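Local coordinates for protein GCN5-related N-acetyltransferase (Kribbella flavida, PDB 4MY0) that probably transfers an acetyl group from acetyl-coenzyme A to amino groups of substrates such as aminoglycosides, as related GNAT acetyltransferases do, at residues R140-F145 with T252-L257; R156-R161 with Y207-G212; L306-P311 with L341-R346. All coordinates share one frame; numbering follows the deposited sequence. Where two conformers were deposited one is given.

All three contacts join beta strands or their ends, but they lie in different parts of the chain. Contacts 1 and 2 fall on the same side of its centre, about 21 Å apart between centres, and helix 233-244 packs on both. Contact 3 lies on the opposite side, in the sterol carrier protein domain, about 37 Å from contact 1 and 48 Å from contact 2 between centres. Contact 1 is partly buried and pairs antiparallel strands, with stacked polar groups on one face and buried apolar residues on the other. Contact 2 is the outer one and smaller, with a single bridge and a water. Contact 3 is parallel, buried and lined largely by leucines.

Contact 1: R140-F145 with T252-L257; sequences RYRFSF and TVHAYL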
loop_
_atom_site.group_PDB
_atom_site.type_symbol
_atom_site.label_atom_id
_atom_site.label_comp_id
_atom_site.label_asym_id
_atom_site.label_seq_id
_atom_site.Cartn_x
_atom_site.Cartn_y
_atom_site.Cartn_z
ATOM N N ARG C 140 -2.573 -25.603 -7.773
ATOM C CA ARG C 140 -3.252 -24.770 -8.749
ATOM C C ARG C 140 -2.407 -23.513 -8.844
ATOM O O ARG C 140 -2.156 -22.854 -7.831
ATOM C CB ARG C 140 -4.664 -24.439 -8.273
ATOM C CG ARG C 140 -5.471 -23.556 -9.230
ATOM C CD ARG C 140 -6.773 -23.147 -8.550
ATOM N NE ARG C 140 -7.664 -22.385 -9.421
ATOM C CZ ARG C 140 -8.233 -21.233 -9.079
ATOM N NH1 ARG C 140 -9.044 -20.626 -9.932
ATOM N NH2 ARG C 140 -7.993 -20.686 -7.889
ATOM N N TYR C 141 -1.928 -23.202 -10.044
ATOM C CA TYR C 141 -0.979 -22.102 -10.229
ATOM C C TYR C 141 -1.639 -20.959 -10.973
ATOM O O TYR C 141 -2.363 -21.191 -11.946
ATOM C CB TYR C 141 0.215 -22.550 -11.083
ATOM C CG TYR C 141 1.047 -23.684 -10.537
ATOM C CD1 TYR C 141 2.175 -23.441 -9.759
ATOM C CD2 TYR C 141 0.735 -24.999 -10.847
ATOM C CE1 TYR C 141 2.954 -24.488 -9.282
ATOM C CE2 TYR C 141 1.504 -26.051 -10.374
ATOM C CZ TYR C 141 2.609 -25.792 -9.596
ATOM O OH TYR C 141 3.366 -26.848 -9.132
ATOM N N ARG C 142 -1.365 -19.726 -10.549
ATOM C CA ARG C 142 -1.761 -18.568 -11.345
ATOM C C ARG C 142 -0.531 -17.742 -11.707
ATOM O O ARG C 142 0.209 -17.314 -10.826
ATOM C CB ARG C 142 -2.811 -17.680 -10.638
ATOM C CG ARG C 142 -3.550 -16.734 -11.637
ATOM C CD ARG C 142 -4.300 -15.582 -10.946
ATOM N NE ARG C 142 -3.391 -14.617 -10.325
ATOM C CZ ARG C 142 -3.773 -13.437 -9.845
ATOM N NH1 ARG C 142 -5.044 -13.081 -9.923
ATOM N NH2 ARG C 142 -2.890 -12.617 -9.283
ATOM N N PHE C 143 -0.315 -17.518 -12.998
ATOM C CA PHE C 143 0.803 -16.689 -13.439
ATOM C C PHE C 143 0.297 -15.410 -14.094
ATOM O O PHE C 143 -0.843 -15.364 -14.564
ATOM C CB PHE C 143 1.708 -17.475 -14.399
ATOM C CG PHE C 143 2.421 -18.628 -13.733
ATOM C CD1 PHE C 143 3.500 -18.397 -12.886
ATOM C CD2 PHE C 143 1.998 -19.933 -13.934
ATOM C CE1 PHE C 143 4.152 -19.463 -12.251
ATOM C CE2 PHE C 143 2.650 -21.004 -13.309
ATOM C CZ PHE C 143 3.722 -20.766 -12.474
ATOM N N SER C 144 1.124 -14.367 -14.107
ATOM C CA SER C 144 0.691 -13.098 -14.684
ATOM C C SER C 144 1.626 -12.662 -15.802
ATOM O O SER C 144 2.844 -12.579 -15.611
ATOM C CB SER C 144 0.612 -12.014 -13.599
ATOM O OG SER C 144 -0.191 -12.443 -12.509
ATOM N N PHE C 145 1.046 -12.374 -16.965
ATOM C CA PHE C 145 1.822 -11.957 -18.126
ATOM C C PHE C 145 1.465 -10.536 -18.541
ATOM O O PHE C 145 0.423 -9.997 -18.130
ATOM C CB PHE C 145 1.553 -12.914 -19.293
ATOM C CG PHE C 145 1.814 -14.361 -18.956
ATOM C CD1 PHE C 145 3.065 -14.915 -19.160
ATOM C CD2 PHE C 145 0.811 -15.162 -18.412
ATOM C CE1 PHE C 145 3.322 -16.250 -18.835
ATOM C CE2 PHE C 145 1.053 -16.508 -18.086
ATOM C CZ PHE C 145 2.312 -17.049 -18.291
ATOM N N THR C 252 -2.379 -6.326 -17.921
ATOM C CA THR C 252 -1.960 -7.617 -17.384
ATOM C C THR C 252 -2.968 -8.735 -17.665
ATOM O O THR C 252 -4.183 -8.534 -17.580
ATOM C CB THR C 252 -1.721 -7.482 -15.870
ATOM O OG1 THR C 252 -0.658 -6.543 -15.653
ATOM C CG2 THR C 252 -1.362 -8.826 -15.231
ATOM N N VAL C 253 -2.454 -9.912 -18.007
ATOM C CA VAL C 253 -3.278 -11.105 -18.134
ATOM C C VAL C 253 -2.863 -12.149 -17.107
ATOM O O VAL C 253 -1.733 -12.630 -17.144
ATOM C CB VAL C 253 -3.127 -11.752 -19.515
ATOM C CG1 VAL C 253 -3.935 -13.059 -19.559
ATOM C CG2 VAL C 253 -3.595 -10.796 -20.612
ATOM N N HIS C 254 -3.765 -12.507 -16.195
ATOM C CA HIS C 254 -3.472 -13.585 -15.264
ATOM C C HIS C 254 -3.933 -14.895 -15.916
ATOM O O HIS C 254 -4.938 -14.914 -16.640
ATOM C CB HIS C 254 -4.209 -13.369 -13.938
ATOM C CG HIS C 254 -3.944 -12.037 -13.296
ATOM N ND1 HIS C 254 -2.697 -11.660 -12.845
ATOM C CD2 HIS C 254 -4.777 -11.007 -13.007
ATOM C CE1 HIS C 254 -2.770 -10.449 -12.315
ATOM N NE2 HIS C 254 -4.020 -10.028 -12.406
ATOM N N ALA C 255 -3.206 -15.986 -15.693
ATOM C CA ALA C 255 -3.636 -17.258 -16.268
ATOM C C ALA C 255 -3.481 -18.416 -15.305
ATOM O O ALA C 255 -2.457 -18.554 -14.613
ATOM C CB ALA C 255 -2.902 -17.546 -17.563
ATOM N N TYR C 256 -4.510 -19.248 -15.267
ATOM C CA TYR C 256 -4.418 -20.523 -14.580
ATOM C C TYR C 256 -3.913 -21.557 -15.567
ATOM O O TYR C 256 -4.536 -21.802 -16.611
ATOM C CB TYR C 256 -5.775 -20.919 -14.002
ATOM C CG TYR C 256 -6.140 -20.058 -12.829
ATOM C CD1 TYR C 256 -5.598 -20.314 -11.573
ATOM C CD2 TYR C 256 -6.996 -18.964 -12.972
ATOM C CE1 TYR C 256 -5.902 -19.518 -10.489
ATOM C CE2 TYR C 256 -7.314 -18.164 -11.881
ATOM C CZ TYR C 256 -6.759 -18.454 -10.644
ATOM O OH TYR C 256 -7.051 -17.677 -9.547
ATOM N N LEU C 257 -2.762 -22.138 -15.238
ATOM C CA LEU C 257 -2.125 -23.152 -16.072
ATOM C C LEU C 257 -0.954 -23.814 -15.346
ATOM O O LEU C 257 -0.488 -23.317 -14.320
ATOM C CB LEU C 257 -1.643 -22.544 -17.391
ATOM C CG LEU C 257 -1.214 -21.086 -17.482
ATOM C CD1 LEU C 257 0.181 -20.885 -16.952
ATOM C CD2 LEU C 257 -1.295 -20.683 -18.935
#
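The Tyr256 ring has an arginine on each face. The Arg140 guanidinium lies over one face, its plane 11° from the ring, in an off-centre cation-pi stack. Over the opposite face, Arg142 CG makes a CH-pi contact 3.8 Å from the centroid of the Tyr256 ring. Strand 252-256, in the second GNAT region, pairs antiparallel with strand 135-146. With chi3 at 68°, the Arg142 chain bends and its guanidinium lies flat on His254, planes 2° apart. With an alanine at Tyr256, the Arg140 guanidinium would probably lose its stacking surface and Arg142 CG the ring it packs on. Arg140 NE also bonds Leu389 O, and NH2 bonds Gln278 OE1. On the other face of the sheet, Phe143 CD2 meets Leu257 CD1 at 3.6 Å, and the edge of Phe145 faces the Ala255 methyl. Trp240 of helix 233-244 packs on Ala255 and Leu257. Phe143 and Ala255 exchange two backbone hydrogen bonds, as do Phe145 and Val253. Beside the arginine stack, Ser144 OG lies in the plane of the His254 ring, at its edge, and hydrogen-bonds ND1 of His254 at 2.6 Å.

Contact 2: R156-R161 with Y207-G212; sequences REVAVR and YLAEDG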
loop_
_atom_site.group_PDB
_atom_site.type_symbol
_atom_site.label_atom_id
_atom_site.label_comp_id
_atom_site.label_asym_id
_atom_site.label_seq_id
_atom_site.Cartn_x
_atom_site.Cartn_y
_atom_site.Cartn_z
ATOM N N ARG C 156 -2.204 -15.234 -37.105
ATOM C CA ARG C 156 -3.324 -14.536 -37.745
ATOM C C ARG C 156 -4.065 -15.419 -38.752
ATOM O O ARG C 156 -5.229 -15.178 -39.066
ATOM C CB ARG C 156 -2.833 -13.268 -38.447
ATOM C CG ARG C 156 -2.174 -12.258 -37.528
ATOM C CD ARG C 156 -3.044 -11.025 -37.332
ATOM N NE ARG C 156 -2.298 -9.939 -36.701
ATOM C CZ ARG C 156 -1.512 -9.096 -37.366
ATOM N NH1 ARG C 156 -0.865 -8.133 -36.718
ATOM N NH2 ARG C 156 -1.369 -9.217 -38.681
ATOM N N GLU C 157 -3.379 -16.442 -39.253
ATOM C CA GLU C 157 -3.927 -17.330 -40.277
ATOM C C GLU C 157 -4.882 -18.384 -39.696
ATOM O O GLU C 157 -5.557 -19.107 -40.436
ATOM C CB GLU C 157 -2.784 -18.012 -41.047
ATOM C CG GLU C 157 -1.974 -19.055 -40.240
ATOM C CD GLU C 157 -1.077 -18.446 -39.151
ATOM O OE1 GLU C 157 -0.312 -19.197 -38.506
ATOM O OE2 GLU C 157 -1.131 -17.218 -38.941
ATOM N N VAL C 158 -4.951 -18.467 -38.372
ATOM C CA VAL C 158 -5.821 -19.451 -37.732
ATOM C C VAL C 158 -7.235 -18.909 -37.550
ATOM O O VAL C 158 -7.431 -17.846 -36.950
ATOM C CB VAL C 158 -5.274 -19.879 -36.358
ATOM C CG1 VAL C 158 -6.169 -20.951 -35.730
ATOM C CG2 VAL C 158 -3.846 -20.378 -36.489
ATOM N N ALA C 159 -8.219 -19.647 -38.063
ATOM C CA ALA C 159 -9.626 -19.322 -37.839
ATOM C C ALA C 159 -9.984 -19.483 -36.359
ATOM O O ALA C 159 -9.833 -20.562 -35.790
ATOM C CB ALA C 159 -10.533 -20.201 -38.723
ATOM N N VAL C 160 -10.431 -18.392 -35.743
ATOM C CA VAL C 160 -10.852 -18.378 -34.349
ATOM C C VAL C 160 -12.232 -17.745 -34.296
ATOM O O VAL C 160 -12.419 -16.651 -34.811
ATOM C CB VAL C 160 -9.914 -17.516 -33.494
ATOM C CG1 VAL C 160 -10.453 -17.400 -32.080
ATOM C CG2 VAL C 160 -8.524 -18.102 -33.475
ATOM N N ARG C 161 -13.208 -18.417 -33.695
ATOM C CA ARG C 161 -14.546 -17.837 -33.650
ATOM C C ARG C 161 -15.076 -17.776 -32.225
ATOM O O ARG C 161 -14.612 -18.503 -31.345
ATOM C CB ARG C 161 -15.515 -18.618 -34.545
ATOM C CG ARG C 161 -16.041 -19.867 -33.902
ATOM C CD ARG C 161 -17.266 -20.414 -34.652
ATOM N NE ARG C 161 -17.998 -21.392 -33.849
ATOM C CZ ARG C 161 -17.755 -22.696 -33.861
ATOM N NH1 ARG C 161 -18.472 -23.520 -33.106
ATOM N NH2 ARG C 161 -16.795 -23.182 -34.637
ATOM N N TYR C 207 -13.556 -18.582 -26.966
ATOM C CA TYR C 207 -13.231 -18.619 -28.397
ATOM C C TYR C 207 -12.739 -19.993 -28.781
ATOM O O TYR C 207 -12.074 -20.660 -27.985
ATOM C CB TYR C 207 -12.196 -17.538 -28.758
ATOM C CG TYR C 207 -12.783 -16.176 -28.499
ATOM C CD1 TYR C 207 -13.579 -15.564 -29.449
ATOM C CD2 TYR C 207 -12.629 -15.552 -27.262
ATOM C CE1 TYR C 207 -14.175 -14.347 -29.198
ATOM C CE2 TYR C 207 -13.221 -14.323 -27.007
ATOM C CZ TYR C 207 -13.994 -13.731 -27.984
ATOM O OH TYR C 207 -14.596 -12.514 -27.766
ATOM N N LEU C 208 -13.076 -20.412 -29.999
ATOM C CA LEU C 208 -12.815 -21.768 -30.448
ATOM C C LEU C 208 -12.093 -21.772 -31.790
ATOM O O LEU C 208 -12.510 -21.095 -32.735
ATOM C CB LEU C 208 -14.137 -22.528 -30.576
ATOM C CG LEU C 208 -14.071 -23.929 -31.177
ATOM C CD1 LEU C 208 -13.304 -24.849 -30.248
ATOM C CD2 LEU C 208 -15.469 -24.463 -31.436
ATOM N N ALA C 209 -11.003 -22.533 -31.867
ATOM C CA ALA C 209 -10.346 -22.802 -33.147
ATOM C C ALA C 209 -10.572 -24.274 -33.492
ATOM O O ALA C 209 -11.189 -24.999 -32.714
ATOM C CB ALA C 209 -8.870 -22.497 -33.060
ATOM N N GLU C 210 -10.050 -24.720 -34.633
ATOM C CA GLU C 210 -10.178 -26.121 -35.053
ATOM C C GLU C 210 -9.578 -27.098 -34.033
ATOM O O GLU C 210 -10.121 -28.187 -33.808
ATOM C CB GLU C 210 -9.519 -26.318 -36.423
ATOM C CG GLU C 210 -9.614 -27.728 -36.985
ATOM C CD GLU C 210 -9.348 -27.769 -38.488
ATOM O OE1 GLU C 210 -8.573 -26.917 -38.981
ATOM O OE2 GLU C 210 -9.925 -28.643 -39.178
ATOM N N ASP C 211 -8.474 -26.698 -33.397
ATOM C CA ASP C 211 -7.775 -27.577 -32.458
ATOM C C ASP C 211 -7.400 -26.871 -31.156
ATOM O O ASP C 211 -6.281 -27.033 -30.642
ATOM C CB ASP C 211 -6.526 -28.161 -33.121
ATOM C CG ASP C 211 -5.502 -27.093 -33.472
ATOM O OD1 ASP C 211 -4.299 -27.416 -33.551
ATOM O OD2 ASP C 211 -5.908 -25.925 -33.658
ATOM N N GLY C 212 -8.339 -26.094 -30.613
ATOM C CA GLY C 212 -8.102 -25.406 -29.362
ATOM C C GLY C 212 -9.199 -24.447 -28.963
ATOM O O GLY C 212 -10.098 -24.133 -29.752
HETATM O O HOH W 1 -9.413 -22.918 -36.442
#
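Arg161 and Leu208 form an antiparallel hydrogen-bonded pair, with Arg161 N giving a bond of 2.9 Å to Leu208 O and Leu208 N one of 2.8 Å to Arg161 O. The two side chains lie side by side and point the same way. One face of the Arg161 guanidinium rests on a methyl of Leu208, with NH1 of Arg161 3.6 Å from CD2 of Leu208. Arg161 CG sits between the backbone N and the carbonyl carbon, chi1 81°, and the chain then runs extended to NE, which carries the guanidinium out along the Leu208 side chain. NH1 also forms a salt bridge with Asp167. Leu208 packs further on Phe171 and Leu174 of helix 168-182. The pairing adds the short strand 161-162 to strand 205-209, which turns back into strand 212-219 as a beta hairpin. Within the turn, Ala209 N bonds Gly212 O. Val160 crosses Tyr207 at about a right angle, its CG1 3.8 Å from CB of Tyr207. The Tyr207 hydroxyl is hydrogen-bonded to Arg27 of a neighbouring subunit. The Ala209 methyl meets Val158 CG1 at 4.1 Å, and Val158 in turn touches Ala234 and Ala238 of helix 233-244. Past the bridge a water lies between Ala159 O and Glu210 N, but both distances are short and its exact position is doubtful.

Contact 3: L306-P311 with L341-R346; sequences LLIDDP and LQLGSR
Leu306 lies alongside Leu341, both side chains pointing the same way, and their CD2 methyls touch at 3.7 Å. Leu377 of helix 371-380 packs on both, and Leu357 of helix 357-362 also touches Leu341. Next along this face, the end of Leu343 swings toward strand 302-309. Its chi1 of 8° nearly eclipses CG with the backbone N, an unusual value for a leucine. That torsion brings CD1 of Leu343 to 3.5 Å from Leu307 O, and to 3.9 Å from CG1 of Ile308, whose side chain it meets at a slant. Trp320 of strand 318-325 packs on Ile308. On the other face, Leu307 and Gln342 run side by side, with CD2 of Leu307 against CG of Gln342 at 3.7 Å. In the conformer given, CG makes the contact and the amide end leads away from Leu307.

Three backbone hydrogen bonds hold the two strands. Leu307 N bonds Leu341 O, Leu343 N bonds Leu307 O, and Asp309 N bonds Leu343 O. The last is nearly straight, at 175°, and its donor lies in the plane of the carbonyl.

Beyond this the direct bonds give way to a water. It donates to Asp309 O at 2.9 Å and accepts from Ser345 N at 2.8 Å. Nearby, the Asp310 carboxylate approaches CB of Ser345, OD2 of Asp310 coming within 3.9 Å of that carbon. Their polar ends are bonded to other residues: Asp310 forms a salt bridge with Arg283, and Ser345 OG is hydrogen-bonded to Gly133 O. Gly344 is the N-cap of helix 345-352. The pairing is thus a parallel one within the five-stranded mixed sheet of the sterol carrier protein domain, where strand 302-309 lies between strands 318-325 and 341-344.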
loop_
_atom_site.group_PDB
_atom_site.type_symbol
_atom_site.label_atom_id
_atom_site.label_comp_id
_atom_site.label_asym_id
_atom_site.label_seq_id
_atom_site.Cartn_x
_atom_site.Cartn_y
_atom_site.Cartn_z
ATOM N N LEU C 306 2.757 -53.437 -1.072
ATOM C CA LEU C 306 2.441 -52.293 -0.226
ATOM C C LEU C 306 1.663 -52.797 0.980
ATOM O O LEU C 306 0.741 -53.606 0.832
ATOM C CB LEU C 306 1.561 -51.298 -0.978
ATOM C CG LEU C 306 2.102 -50.770 -2.297
ATOM C CD1 LEU C 306 1.111 -49.797 -2.915
ATOM C CD2 LEU C 306 3.462 -50.105 -2.073
ATOM N N LEU C 307 2.030 -52.325 2.166
ATOM C CA LEU C 307 1.250 -52.614 3.364
ATOM C C LEU C 307 0.466 -51.356 3.724
ATOM O O LEU C 307 1.047 -50.340 4.102
ATOM C CB LEU C 307 2.143 -53.058 4.529
ATOM C CG LEU C 307 1.393 -53.358 5.827
ATOM C CD1 LEU C 307 0.336 -54.446 5.598
ATOM C CD2 LEU C 307 2.345 -53.753 6.939
ATOM N N ILE C 308 -0.853 -51.418 3.573
ATOM C CA ILE C 308 -1.701 -50.252 3.809
ATOM C C ILE C 308 -2.366 -50.324 5.180
ATOM O O ILE C 308 -3.057 -51.295 5.502
ATOM C CB ILE C 308 -2.799 -50.129 2.725
ATOM C CG1 ILE C 308 -2.180 -49.888 1.342
ATOM C CG2 ILE C 308 -3.789 -49.014 3.076
ATOM C CD1 ILE C 308 -3.209 -49.954 0.190
ATOM N N ASP C 309 -2.149 -49.290 5.983
ATOM C CA ASP C 309 -2.775 -49.162 7.291
ATOM C C ASP C 309 -3.827 -48.050 7.213
ATOM O O ASP C 309 -3.506 -46.880 7.450
ATOM C CB ASP C 309 -1.694 -48.800 8.323
ATOM C CG ASP C 309 -2.260 -48.520 9.705
ATOM O OD1 ASP C 309 -1.619 -47.764 10.467
ATOM O OD2 ASP C 309 -3.340 -49.055 10.034
ATOM N N ASP C 310 -5.074 -48.392 6.864
ATOM C CA ASP C 310 -6.133 -47.372 6.758
ATOM C C ASP C 310 -7.380 -47.785 7.534
ATOM O O ASP C 310 -8.303 -48.391 6.978
ATOM C CB ASP C 310 -6.479 -47.060 5.292
ATOM C CG ASP C 310 -7.528 -45.941 5.145
ATOM O OD1 ASP C 310 -8.020 -45.752 4.005
ATOM O OD2 ASP C 310 -7.859 -45.262 6.154
ATOM N N PRO C 311 -7.409 -47.458 8.832
ATOM C CA PRO C 311 -8.553 -47.853 9.657
ATOM C C PRO C 311 -9.790 -47.024 9.312
ATOM O O PRO C 311 -10.893 -47.389 9.709
ATOM C CB PRO C 311 -8.066 -47.573 11.082
ATOM C CG PRO C 311 -7.046 -46.479 10.928
ATOM C CD PRO C 311 -6.387 -46.713 9.594
ATOM N N LEU C 341 7.183 -51.840 2.231
ATOM C CA LEU C 341 6.842 -50.437 2.376
ATOM C C LEU C 341 5.477 -50.333 3.072
ATOM O O LEU C 341 4.482 -50.904 2.601
ATOM C CB LEU C 341 6.786 -49.758 1.008
ATOM C CG LEU C 341 6.443 -48.267 1.064
ATOM C CD1 LEU C 341 7.717 -47.489 1.223
ATOM C CD2 LEU C 341 5.686 -47.816 -0.164
ATOM N N GLN C 342 5.439 -49.599 4.179
ATOM C CA GLN C 342 4.212 -49.420 4.955
ATOM C C GLN C 342 3.729 -47.976 4.846
ATOM O O GLN C 342 4.525 -47.043 4.959
ATOM C CB GLN C 342 4.475 -49.780 6.419
ATOM C CG GLN C 342 5.021 -51.192 6.599
ATOM C CD GLN C 342 6.069 -51.294 7.690
ATOM O OE1 GLN C 342 6.001 -50.603 8.702
ATOM N NE2 GLN C 342 7.046 -52.164 7.485
ATOM N N LEU C 343 2.433 -47.794 4.605
ATOM C CA LEU C 343 1.849 -46.448 4.512
ATOM C C LEU C 343 0.444 -46.367 5.079
ATOM O O LEU C 343 -0.297 -47.351 5.073
ATOM C CB LEU C 343 1.812 -45.923 3.075
ATOM C CG LEU C 343 2.146 -46.740 1.835
ATOM C CD1 LEU C 343 1.197 -47.898 1.648
ATOM C CD2 LEU C 343 2.106 -45.816 0.623
ATOM N N GLY C 344 0.085 -45.185 5.564
ATOM C CA GLY C 344 -1.277 -44.917 5.988
ATOM C C GLY C 344 -2.012 -44.298 4.816
ATOM O O GLY C 344 -1.479 -44.275 3.702
ATOM N N SER C 345 -3.212 -43.775 5.062
ATOM C CA SER C 345 -3.996 -43.133 4.008
ATOM C C SER C 345 -3.317 -41.898 3.390
ATOM O O SER C 345 -3.349 -41.712 2.163
ATOM C CB SER C 345 -5.388 -42.761 4.528
ATOM O OG SER C 345 -6.115 -42.020 3.560
ATOM N N ARG C 346 -2.716 -41.056 4.227
ATOM C CA ARG C 346 -2.019 -39.870 3.732
ATOM C C ARG C 346 -0.879 -40.243 2.759
ATOM O O ARG C 346 -0.762 -39.670 1.670
ATOM C CB ARG C 346 -1.477 -39.044 4.906
ATOM C CG ARG C 346 -2.558 -38.487 5.856
ATOM C CD ARG C 346 -1.936 -37.849 7.081
ATOM N NE ARG C 346 -0.982 -36.792 6.717
ATOM C CZ ARG C 346 -0.114 -36.235 7.566
ATOM N NH1 ARG C 346 0.710 -35.288 7.132
ATOM N NH2 ARG C 346 -0.065 -36.622 8.852
HETATM O O HOH W 2 -4.154 -44.026 7.642
#